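Local structure of thioredoxin reductase (Streptococcus pyogenes, 5UWY) at residues H56-G59 against P60-A63; E86-G89 against D90-C93; E158-Y161 against L162-F165; K280-Q284 against I285-V289. The protein probably catalyses the NADPH-dependent reduction of thioredoxin, passing electrons through a bound FAD and a redox-active disulfide. All coordinates share one frame; numbering follows the deposited sequence. Where two conformers were deposited one is given.

Contact 1. Residues H56-G59 against P60-A63; sequences HISG and PELA
Ser-58 and Glu-61 meet through their polar ends. OG of Ser-58 donates to OE2 of Glu-61 at 3.1 Å, and OE2 receives it on its anti lone pair, the one directed away from OE1. Glu-61 folds back over the serine because its CG is tucked between its own backbone N and carbonyl carbon (chi1 43°), and from there the chain runs out extended. The same torsion lays the aliphatic part of the glutamate beside Ile-57, with CG of Glu-61 3.6 Å from CG1 of Ile-57. Glutamate suits the place by offering methylenes to the isoleucine and oxygens to the serine. The other branch of Ile-57 turns to the apolar side, where its CG2 lies 4.0 Å from CD2 of Leu-62, the two side chains crossing at about a right angle.

Behind this shell is the first turn of helix 59-71. Ser-58, the N-cap, accepts at its O from Leu-62 N (3.1 Å), and Gly-59 O accepts from Ala-63 N (2.9 Å). Pro-60 fits a first turn, where its missing N-H costs no helix bond. Backbone bonds from Ile-57 to Ile-48 and from Gly-59 to Thr-45 fix the approach, and the side chain of Leu-62, about 7 Å from the FAD, packs on Met-42. A carboxylate held beside a helix N terminus and a donating hydroxyl would be expected to favour its ionised form.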
loop_
_atom_site.group_PDB
_atom_site.type_symbol
_atom_site.label_atom_id
_atom_site.label_comp_id
_atom_site.label_asym_id
_atom_site.label_seq_id
_atom_site.Cartn_x
_atom_site.Cartn_y
_atom_site.Cartn_z
ATOM N N HIS A 56 13.067 -12.427 -1.127
ATOM C CA HIS A 56 14.135 -11.635 -0.541
ATOM C C HIS A 56 14.773 -10.802 -1.640
ATOM O O HIS A 56 14.907 -11.257 -2.777
ATOM C CB HIS A 56 15.181 -12.514 0.162
ATOM C CG HIS A 56 15.974 -13.383 -0.765
ATOM N ND1 HIS A 56 15.469 -13.871 -1.950
ATOM C CD2 HIS A 56 17.239 -13.859 -0.672
ATOM C CE1 HIS A 56 16.388 -14.605 -2.550
ATOM N NE2 HIS A 56 17.471 -14.614 -1.795
ATOM N N ILE A 57 15.152 -9.575 -1.289
ATOM C CA ILE A 57 15.695 -8.619 -2.246
ATOM C C ILE A 57 16.363 -7.513 -1.444
ATOM O O ILE A 57 15.981 -7.236 -0.303
ATOM C CB ILE A 57 14.582 -8.078 -3.180
ATOM C CG1 ILE A 57 15.172 -7.253 -4.325
ATOM C CG2 ILE A 57 13.556 -7.275 -2.391
ATOM C CD1 ILE A 57 14.428 -7.411 -5.632
ATOM N N SER A 58 17.378 -6.893 -2.035
ATOM C CA SER A 58 18.109 -5.827 -1.367
ATOM C C SER A 58 17.537 -4.469 -1.754
ATOM O O SER A 58 16.839 -4.323 -2.761
ATOM C CB SER A 58 19.602 -5.887 -1.707
ATOM O OG SER A 58 19.923 -5.052 -2.804
ATOM N N GLY A 59 17.841 -3.471 -0.929
ATOM C CA GLY A 59 17.368 -2.122 -1.135
ATOM C C GLY A 59 17.640 -1.570 -2.523
ATOM O O GLY A 59 16.721 -1.142 -3.228
ATOM N N PRO A 60 18.911 -1.550 -2.938
ATOM C CA PRO A 60 19.231 -0.987 -4.261
ATOM C C PRO A 60 18.566 -1.696 -5.431
ATOM O O PRO A 60 18.050 -1.020 -6.333
ATOM C CB PRO A 60 20.759 -1.106 -4.318
ATOM C CG PRO A 60 21.176 -0.989 -2.892
ATOM C CD PRO A 60 20.121 -1.725 -2.112
ATOM N N GLU A 61 18.560 -3.032 -5.461
ATOM C CA GLU A 61 17.995 -3.711 -6.625
ATOM C C GLU A 61 16.478 -3.577 -6.673
ATOM O O GLU A 61 15.894 -3.564 -7.764
ATOM C CB GLU A 61 18.406 -5.186 -6.657
ATOM C CG GLU A 61 18.340 -5.917 -5.330
ATOM C CD GLU A 61 18.945 -7.312 -5.410
ATOM O OE1 GLU A 61 18.593 -8.066 -6.343
ATOM O OE2 GLU A 61 19.777 -7.652 -4.544
ATOM N N LEU A 62 15.823 -3.467 -5.516
ATOM C CA LEU A 62 14.389 -3.203 -5.521
ATOM C C LEU A 62 14.103 -1.761 -5.923
ATOM O O LEU A 62 13.125 -1.490 -6.631
ATOM C CB LEU A 62 13.790 -3.513 -4.150
ATOM C CG LEU A 62 12.267 -3.385 -4.087
ATOM C CD1 LEU A 62 11.603 -4.180 -5.195
ATOM C CD2 LEU A 62 11.708 -3.785 -2.723
ATOM N N ALA A 63 14.949 -0.827 -5.482
ATOM C CA ALA A 63 14.811 0.562 -5.906
ATOM C C ALA A 63 14.926 0.688 -7.419
ATOM O O ALA A 63 14.140 1.404 -8.053
ATOM C CB ALA A 63 15.865 1.423 -5.211
#

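Contact 2. Residues E86-G89 against D90-C93; sequences ENFG and DYKC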
loop_
_atom_site.group_PDB
_atom_site.type_symbol
_atom_site.label_atom_id
_atom_site.label_comp_id
_atom_site.label_asym_id
_atom_site.label_seq_id
_atom_site.Cartn_x
_atom_site.Cartn_y
_atom_site.Cartn_z
ATOM N N GLU A 86 5.899 27.015 -3.063
ATOM C CA GLU A 86 4.904 28.040 -2.776
ATOM C C GLU A 86 3.658 27.849 -3.625
ATOM O O GLU A 86 3.719 27.376 -4.764
ATOM C CB GLU A 86 5.457 29.453 -2.973
ATOM C CG GLU A 86 6.074 29.999 -1.709
ATOM C CD GLU A 86 5.230 29.682 -0.480
ATOM O OE1 GLU A 86 4.028 30.006 -0.463
ATOM O OE2 GLU A 86 5.772 29.052 0.451
ATOM N N ASN A 87 2.525 28.229 -3.048
ATOM C CA ASN A 87 1.212 27.983 -3.621
ATOM C C ASN A 87 0.671 29.260 -4.255
ATOM O O ASN A 87 0.833 30.358 -3.710
ATOM C CB ASN A 87 0.249 27.475 -2.541
ATOM C CG ASN A 87 -1.158 27.289 -3.054
ATOM O OD1 ASN A 87 -1.365 26.955 -4.221
ATOM N ND2 ASN A 87 -2.138 27.495 -2.182
ATOM N N PHE A 88 0.031 29.109 -5.418
ATOM C CA PHE A 88 -0.603 30.229 -6.107
ATOM C C PHE A 88 -2.030 29.889 -6.525
ATOM O O PHE A 88 -2.560 30.504 -7.455
ATOM C CB PHE A 88 0.208 30.656 -7.335
ATOM C CG PHE A 88 1.611 31.096 -7.025
ATOM C CD1 PHE A 88 1.872 32.382 -6.580
ATOM C CD2 PHE A 88 2.673 30.223 -7.192
ATOM C CE1 PHE A 88 3.169 32.788 -6.301
ATOM C CE2 PHE A 88 3.968 30.621 -6.915
ATOM C CZ PHE A 88 4.217 31.904 -6.469
ATOM N N GLY A 89 -2.655 28.913 -5.867
ATOM C CA GLY A 89 -3.998 28.503 -6.226
ATOM C C GLY A 89 -4.038 27.589 -7.432
ATOM O O GLY A 89 -3.909 26.369 -7.298
ATOM N N ASP A 90 -4.214 28.170 -8.621
ATOM C CA ASP A 90 -4.232 27.385 -9.849
ATOM C C ASP A 90 -2.879 26.766 -10.177
ATOM O O ASP A 90 -2.817 25.901 -11.058
ATOM C CB ASP A 90 -4.690 28.255 -11.022
ATOM C CG ASP A 90 -6.138 28.683 -10.901
ATOM O OD1 ASP A 90 -7.023 27.803 -10.903
ATOM O OD2 ASP A 90 -6.390 29.903 -10.808
ATOM N N TYR A 91 -1.802 27.184 -9.516
ATOM C CA TYR A 91 -0.488 26.640 -9.823
ATOM C C TYR A 91 0.424 26.786 -8.620
ATOM O O TYR A 91 0.149 27.560 -7.704
ATOM C CB TYR A 91 0.117 27.309 -11.065
ATOM C CG TYR A 91 0.625 28.737 -10.933
ATOM C CD1 TYR A 91 -0.249 29.813 -10.812
ATOM C CD2 TYR A 91 1.993 29.007 -10.904
ATOM C CE1 TYR A 91 0.234 31.133 -10.687
ATOM C CE2 TYR A 91 2.479 30.309 -10.767
ATOM C CZ TYR A 91 1.604 31.372 -10.656
ATOM O OH TYR A 91 2.129 32.657 -10.523
ATOM N N LYS A 92 1.495 25.995 -8.620
ATOM C CA LYS A 92 2.470 25.991 -7.539
ATOM C C LYS A 92 3.881 26.022 -8.109
ATOM O O LYS A 92 4.132 25.538 -9.217
ATOM C CB LYS A 92 2.314 24.759 -6.622
ATOM C CG LYS A 92 0.936 24.614 -5.995
ATOM C CD LYS A 92 0.107 23.551 -6.698
ATOM C CE LYS A 92 -1.290 23.434 -6.097
ATOM N NZ LYS A 92 -1.817 24.742 -5.614
ATOM N N CYS A 93 4.801 26.592 -7.334
ATOM C CA CYS A 93 6.203 26.696 -7.712
ATOM C C CYS A 93 7.057 25.873 -6.759
ATOM O O CYS A 93 6.766 25.792 -5.561
ATOM C CB CYS A 93 6.670 28.158 -7.703
ATOM S SG CYS A 93 8.420 28.383 -8.100
#
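Asn-87 and Lys-92 reach the same side of a beta hairpin, strands 84-87 and 92-95, by different torsions: the asparagine amide swings out with CG opposite its backbone N (chi1 176°), while the lysine chain, bent at chi2 and chi4, curls back toward the turn. Lys-92 NZ donates to Asn-87 OD1 at 2.7 Å and to Gly-89 O at 3.1 Å. OD1 also accepts from Gly-89 N (2.9 Å), making an Asx turn, and its two donors come from opposite faces of the amide plane. Asparagine suits the spot because one short carbonyl can serve both the turn and the lysine; Gly-89 takes a positive phi, which glycine adopts readily. Farther along, Glu-86 and Cys-93 form a hydrogen-bonded antiparallel pair, with both backbone bonds made.

On the other face of the hairpin, the rings of Phe-88 and Tyr-91 form an offset stack, with centroids 4.7 Å apart and planes at 14°. Phe-88 CB also sits over the tyrosine face in a CH-pi contact. Tyr-91 itself touches Glu-102 on strand 100-103, the third strand of this sheet. CB of Cys-93 lies at the edge of the phenylalanine ring, near its plane, 3.7 Å from CE2 of Phe-88.

Contact 3. Residues E158-Y161 against L162-F165; sequences EAIY and LTQF
Tyr-161 leans on Phe-165, four residues further on and past the helix end, and its side chain can be followed outward. CB is still beside the backbone, close to the N of Leu-162. With CG opposite the tyrosine's own backbone N (chi1 172°), the ring passes Leu-162 N and runs on toward the phenylalanine. CE2 of Tyr-161 comes within 3.8 Å of CE2 of Phe-165, and the tip, OH, is 3.8 Å from CZ of Phe-165, at the edge of that ring. The pair is an offset edge-to-face arrangement: the edge of Phe-165 is directed toward the face of Tyr-161, with centroids 5.6 Å apart and planes at 76°. CB of Gln-164 covers one face of the Phe-165 ring.

The backbone that places these rings is a helix coming to its end. Leu-162 N still bonds Glu-158 O four residues back (2.9 Å), whereas Gln-164 N bonds Tyr-161 O (3.1 Å) and Phe-165 N bonds Leu-162 O, both three residues back.

Leucine and alanine suit the inner side of helix 153-162, where Leu-162 and Ala-159 press on strands 145-149 and 168-172; helix and strands form a beta-alpha-beta crossover of a Rossmann-type sheet, consistent with a pyridine-nucleotide domain. Tyr-161 also touches Ala-134 of helix 134-137 and meets Tyr-300 of the second subunit edge-to-face.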
loop_
_atom_site.group_PDB
_atom_site.type_symbol
_atom_site.label_atom_id
_atom_site.label_comp_id
_atom_site.label_asym_id
_atom_site.label_seq_id
_atom_site.Cartn_x
_atom_site.Cartn_y
_atom_site.Cartn_z
ATOM N N GLU A 158 9.540 -1.595 21.392
ATOM C CA GLU A 158 10.322 -2.272 20.363
ATOM C C GLU A 158 11.121 -3.432 20.951
ATOM O O GLU A 158 11.352 -4.435 20.266
ATOM C CB GLU A 158 11.236 -1.270 19.645
ATOM C CG GLU A 158 12.706 -1.300 20.052
ATOM C CD GLU A 158 13.529 -0.226 19.353
ATOM O OE1 GLU A 158 14.135 0.622 20.046
ATOM O OE2 GLU A 158 13.569 -0.230 18.103
ATOM N N ALA A 159 11.513 -3.332 22.223
ATOM C CA ALA A 159 12.233 -4.429 22.863
ATOM C C ALA A 159 11.329 -5.639 23.066
ATOM O O ALA A 159 11.683 -6.765 22.681
ATOM C CB ALA A 159 12.823 -3.965 24.195
ATOM N N ILE A 160 10.150 -5.437 23.667
ATOM C CA ILE A 160 9.304 -6.605 23.894
ATOM C C ILE A 160 8.755 -7.140 22.578
ATOM O O ILE A 160 8.435 -8.330 22.475
ATOM C CB ILE A 160 8.183 -6.312 24.907
ATOM C CG1 ILE A 160 7.658 -4.888 24.745
ATOM C CG2 ILE A 160 8.681 -6.549 26.330
ATOM C CD1 ILE A 160 6.504 -4.571 25.672
ATOM N N TYR A 161 8.657 -6.301 21.545
ATOM C CA TYR A 161 8.391 -6.842 20.215
ATOM C C TYR A 161 9.550 -7.712 19.749
ATOM O O TYR A 161 9.341 -8.755 19.117
ATOM C CB TYR A 161 8.127 -5.719 19.210
ATOM C CG TYR A 161 8.025 -6.205 17.777
ATOM C CD1 TYR A 161 6.865 -6.811 17.306
ATOM C CD2 TYR A 161 9.089 -6.062 16.896
ATOM C CE1 TYR A 161 6.769 -7.258 15.997
ATOM C CE2 TYR A 161 9.002 -6.507 15.588
ATOM C CZ TYR A 161 7.841 -7.104 15.143
ATOM O OH TYR A 161 7.756 -7.545 13.842
ATOM N N LEU A 162 10.781 -7.303 20.061
ATOM C CA LEU A 162 11.945 -8.094 19.689
ATOM C C LEU A 162 12.027 -9.408 20.455
ATOM O O LEU A 162 12.697 -10.337 19.990
ATOM C CB LEU A 162 13.221 -7.280 19.899
ATOM C CG LEU A 162 13.497 -6.260 18.794
ATOM C CD1 LEU A 162 14.781 -5.495 19.059
ATOM C CD2 LEU A 162 13.546 -6.953 17.444
ATOM N N THR A 163 11.361 -9.516 21.609
ATOM C CA THR A 163 11.328 -10.797 22.312
ATOM C C THR A 163 10.661 -11.896 21.490
ATOM O O THR A 163 10.818 -13.079 21.816
ATOM C CB THR A 163 10.608 -10.665 23.655
ATOM O OG1 THR A 163 9.235 -10.315 23.437
ATOM C CG2 THR A 163 11.271 -9.608 24.516
ATOM N N GLN A 164 9.922 -11.538 20.437
ATOM C CA GLN A 164 9.268 -12.531 19.593
ATOM C C GLN A 164 10.244 -13.311 18.721
ATOM O O GLN A 164 9.837 -14.301 18.105
ATOM C CB GLN A 164 8.218 -11.858 18.709
ATOM C CG GLN A 164 7.104 -11.178 19.481
ATOM C CD GLN A 164 5.924 -12.095 19.715
ATOM O OE1 GLN A 164 5.184 -12.421 18.787
ATOM N NE2 GLN A 164 5.742 -12.519 20.961
ATOM N N PHE A 165 11.502 -12.892 18.646
ATOM C CA PHE A 165 12.511 -13.604 17.870
ATOM C C PHE A 165 13.756 -13.929 18.677
ATOM O O PHE A 165 14.276 -15.042 18.573
ATOM C CB PHE A 165 12.918 -12.788 16.631
ATOM C CG PHE A 165 11.784 -12.052 15.984
ATOM C CD1 PHE A 165 10.983 -12.683 15.051
ATOM C CD2 PHE A 165 11.530 -10.727 16.292
ATOM C CE1 PHE A 165 9.945 -12.011 14.447
ATOM C CE2 PHE A 165 10.490 -10.048 15.690
ATOM C CZ PHE A 165 9.696 -10.692 14.765
#

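Contact 4. Residues K280-Q284 against I285-V289; sequences KDLRQ and ITTAV. With FAD (flavin-adenine dinucleotide), chain B.
Lys-280 and Thr-287 cross obliquely, the ammonium reaching the hydroxyl. NZ of Lys-280 donates to OG1 of Thr-287 at 3.0 Å, and OG1 donates onward to Gln-284 O at 2.7 Å. The threonine hydroxyl is turned back toward the preceding loop because it stands between its own backbone N and carbonyl carbon (chi1 76°). The stronger partner of the lysine is Asp-291, to which NZ makes a salt bridge. The methyl of Thr-287 serves the apolar side, with CG2 3.6 Å from CD2 of Leu-282 as those two side chains also pass obliquely. A threonine, with one hydroxyl and one methyl, answers both neighbours.

Gln-284 is the N-cap of helix 285-304, and its O is gripped twice, by Thr-287 OG1 and by Ala-288 N (2.9 Å). This helix start points at the flavin, as in other flavoenzymes of the pyridine nucleotide-disulphide oxidoreductase family. Ile-285 N donates to FAD O2 at 3.3 Å in a nearly straight bond (169°), and the helix end would be expected to favour negative charge there when the flavin is reduced. CD1 of Ile-285 packs 3.4 Å from FAD C2, giving the pyrimidine an apolar neighbour. A weak bond runs from FAD O2' to Arg-283 O.

The Arg-283 side chain takes other partners: NE bonds Asp-276 O, and the guanidinium makes a cation-pi contact with Trp-257. Thr-286 OG1 is hydrogen-bonded to Tyr-22 OH of the second subunit. Small Ala-288 lets Pro-14 and Ala-15 of helix 14-25 come close, and its CB lies 4.1 Å from FAD O1P.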
loop_
_atom_site.group_PDB
_atom_site.type_symbol
_atom_site.label_atom_id
_atom_site.label_comp_id
_atom_site.label_asym_id
_atom_site.label_seq_id
_atom_site.Cartn_x
_atom_site.Cartn_y
_atom_site.Cartn_z
ATOM N N LYS A 280 1.644 9.211 10.401
ATOM C CA LYS A 280 1.122 7.854 10.315
ATOM C C LYS A 280 1.878 6.982 11.303
ATOM O O LYS A 280 2.870 7.403 11.903
ATOM C CB LYS A 280 1.236 7.294 8.895
ATOM C CG LYS A 280 2.603 7.478 8.262
ATOM C CD LYS A 280 2.969 6.294 7.381
ATOM C CE LYS A 280 2.286 6.393 6.023
ATOM N NZ LYS A 280 2.904 5.500 5.008
ATOM N N ASP A 281 1.404 5.748 11.451
ATOM C CA ASP A 281 1.936 4.816 12.440
ATOM C C ASP A 281 2.898 3.793 11.846
ATOM O O ASP A 281 4.005 3.618 12.358
ATOM C CB ASP A 281 0.779 4.108 13.144
ATOM C CG ASP A 281 -0.051 5.058 13.976
ATOM O OD1 ASP A 281 0.528 5.866 14.731
ATOM O OD2 ASP A 281 -1.292 5.037 13.819
ATOM N N LEU A 282 2.506 3.109 10.778
ATOM C CA LEU A 282 3.327 2.063 10.186
ATOM C C LEU A 282 3.995 2.619 8.936
ATOM O O LEU A 282 3.313 2.999 7.979
ATOM C CB LEU A 282 2.487 0.825 9.875
ATOM C CG LEU A 282 3.246 -0.248 9.105
ATOM C CD1 LEU A 282 4.104 -1.057 10.058
ATOM C CD2 LEU A 282 2.300 -1.165 8.356
ATOM N N ARG A 283 5.323 2.681 8.954
ATOM C CA ARG A 283 6.109 3.273 7.872
ATOM C C ARG A 283 6.889 2.160 7.170
ATOM O O ARG A 283 7.965 1.757 7.617
ATOM C CB ARG A 283 7.027 4.359 8.426
ATOM C CG ARG A 283 6.351 5.715 8.541
ATOM C CD ARG A 283 7.211 6.733 9.285
ATOM N NE ARG A 283 6.549 8.033 9.389
ATOM C CZ ARG A 283 5.934 8.487 10.479
ATOM N NH1 ARG A 283 5.902 7.758 11.586
ATOM N NH2 ARG A 283 5.356 9.680 10.466
ATOM N N GLN A 284 6.327 1.664 6.069
ATOM C CA GLN A 284 6.898 0.547 5.331
ATOM C C GLN A 284 6.802 0.831 3.841
ATOM O O GLN A 284 6.091 1.740 3.408
ATOM C CB GLN A 284 6.184 -0.770 5.650
ATOM C CG GLN A 284 6.156 -1.154 7.111
ATOM C CD GLN A 284 7.527 -1.487 7.656
ATOM O OE1 GLN A 284 8.193 -2.405 7.174
ATOM N NE2 GLN A 284 7.955 -0.748 8.669
ATOM N N ILE A 285 7.511 0.021 3.048
ATOM C CA ILE A 285 7.425 0.159 1.597
ATOM C C ILE A 285 5.999 -0.128 1.126
ATOM O O ILE A 285 5.524 0.475 0.155
ATOM C CB ILE A 285 8.461 -0.751 0.884
ATOM C CG1 ILE A 285 9.896 -0.260 1.087
ATOM C CG2 ILE A 285 8.216 -0.812 -0.617
ATOM C CD1 ILE A 285 10.905 -1.380 1.293
ATOM N N THR A 286 5.286 -1.013 1.830
ATOM C CA THR A 286 3.930 -1.411 1.448
ATOM C C THR A 286 2.922 -0.294 1.704
ATOM O O THR A 286 1.931 -0.133 0.960
ATOM C CB THR A 286 3.544 -2.648 2.247
ATOM O OG1 THR A 286 3.832 -2.414 3.632
ATOM C CG2 THR A 286 4.383 -3.810 1.800
ATOM N N THR A 287 3.140 0.448 2.794
ATOM C CA THR A 287 2.358 1.635 3.100
ATOM C C THR A 287 2.703 2.773 2.161
ATOM O O THR A 287 1.801 3.422 1.644
ATOM C CB THR A 287 2.592 2.065 4.556
ATOM O OG1 THR A 287 3.869 2.704 4.668
ATOM C CG2 THR A 287 2.574 0.849 5.442
ATOM N N ALA A 288 3.988 2.998 1.883
ATOM C CA ALA A 288 4.373 4.025 0.913
ATOM C C ALA A 288 3.836 3.709 -0.477
ATOM O O ALA A 288 3.593 4.621 -1.274
ATOM C CB ALA A 288 5.900 4.163 0.869
ATOM N N VAL A 289 3.624 2.430 -0.771
ATOM C CA VAL A 289 3.135 2.031 -2.084
ATOM C C VAL A 289 1.629 2.253 -2.193
ATOM O O VAL A 289 1.165 2.902 -3.140
ATOM C CB VAL A 289 3.541 0.574 -2.380
ATOM C CG1 VAL A 289 2.576 -0.075 -3.333
ATOM C CG2 VAL A 289 4.941 0.536 -2.970
HETATM P PA FAD B . 12.047 7.900 1.656
HETATM O O1A FAD B . 12.341 6.718 0.805
HETATM O O2A FAD B . 12.858 8.022 2.950
HETATM O O5B FAD B . 12.236 9.224 0.858
HETATM C C5B FAD B . 13.463 9.977 0.949
HETATM C C4B FAD B . 13.782 10.578 -0.391
HETATM O O4B FAD B . 13.484 11.995 -0.364
HETATM C C3B FAD B . 15.246 10.444 -0.821
HETATM O O3B FAD B . 15.354 9.996 -2.170
HETATM C C2B FAD B . 15.798 11.859 -0.626
HETATM O O2B FAD B . 16.857 12.125 -1.540
HETATM C C1B FAD B . 14.558 12.689 -0.949
HETATM N N9A FAD B . 14.579 14.059 -0.433
HETATM C C8A FAD B . 14.464 14.471 0.869
HETATM N N7A FAD B . 14.515 15.773 1.030
HETATM C C5A FAD B . 14.670 16.249 -0.261
HETATM C C6A FAD B . 14.789 17.555 -0.779
HETATM N N6A FAD B . 14.768 18.656 -0.026
HETATM N N1A FAD B . 14.933 17.684 -2.119
HETATM C C2A FAD B . 14.954 16.584 -2.875
HETATM N N3A FAD B . 14.849 15.309 -2.498
HETATM C C4A FAD B . 14.710 15.212 -1.171
HETATM N N1 FAD B . 11.383 -0.871 4.696
HETATM C C2 FAD B . 10.741 -2.075 4.639
HETATM O O2 FAD B . 9.676 -2.217 4.025
HETATM N N3 FAD B . 11.292 -3.174 5.276
HETATM C C4 FAD B . 12.465 -3.190 6.000
HETATM O O4 FAD B . 12.854 -4.233 6.523
HETATM C C4X FAD B . 13.136 -1.906 6.060
HETATM N N5 FAD B . 14.253 -1.829 6.727
HETATM C C5X FAD B . 14.894 -0.604 6.787
HETATM C C6 FAD B . 16.090 -0.511 7.497
HETATM C C7 FAD B . 16.777 0.693 7.588
HETATM C C7M FAD B . 18.067 0.753 8.365
HETATM C C8 FAD B . 16.260 1.836 6.955
HETATM C C8M FAD B . 16.980 3.156 7.034
HETATM C C9 FAD B . 15.066 1.747 6.244
HETATM C C9A FAD B . 14.381 0.540 6.156
HETATM N N10 FAD B . 13.159 0.417 5.457
HETATM C C10 FAD B . 12.517 -0.800 5.377
HETATM C "C1'" FAD B . 12.583 1.569 4.739
HETATM C "C2'" FAD B . 11.437 2.253 5.476
HETATM O "O2'" FAD B . 10.194 1.609 5.194
HETATM C "C3'" FAD B . 11.347 3.709 5.013
HETATM O "O3'" FAD B . 10.544 4.411 5.952
HETATM C "C4'" FAD B . 10.776 3.937 3.608
HETATM O "O4'" FAD B . 11.756 3.590 2.629
HETATM C "C5'" FAD B . 10.335 5.372 3.396
HETATM O "O5'" FAD B . 9.821 5.526 2.056
HETATM P P FAD B . 9.379 6.941 1.507
HETATM O O1P FAD B . 8.069 7.355 2.183
HETATM O O2P FAD B . 9.323 6.997 0.024
HETATM O O3P FAD B . 10.511 7.918 2.048
#

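In the fold
Along the chain the four contacts come in series; each spans adjoining residues, so none nests in or crosses another, and each closes only a turn. Contact 1 starts helix 59-71 after the loop that follows strand 30-34. Contact 2 turns the hairpin of the three-stranded antiparallel sheet. Contact 3 ends helix 153-162, which packs on the second parallel sheet, its centre about 46 Å from that of contact 2 and on the opposite side of the chain's centre. In contact 4 the chain, back from strand 271-273 of the first parallel sheet, enters helix 285-304. There it comes within about 5 Å of contact 1, nearest atoms, beside the FAD. Contacts 3 and 4 both touch the second subunit.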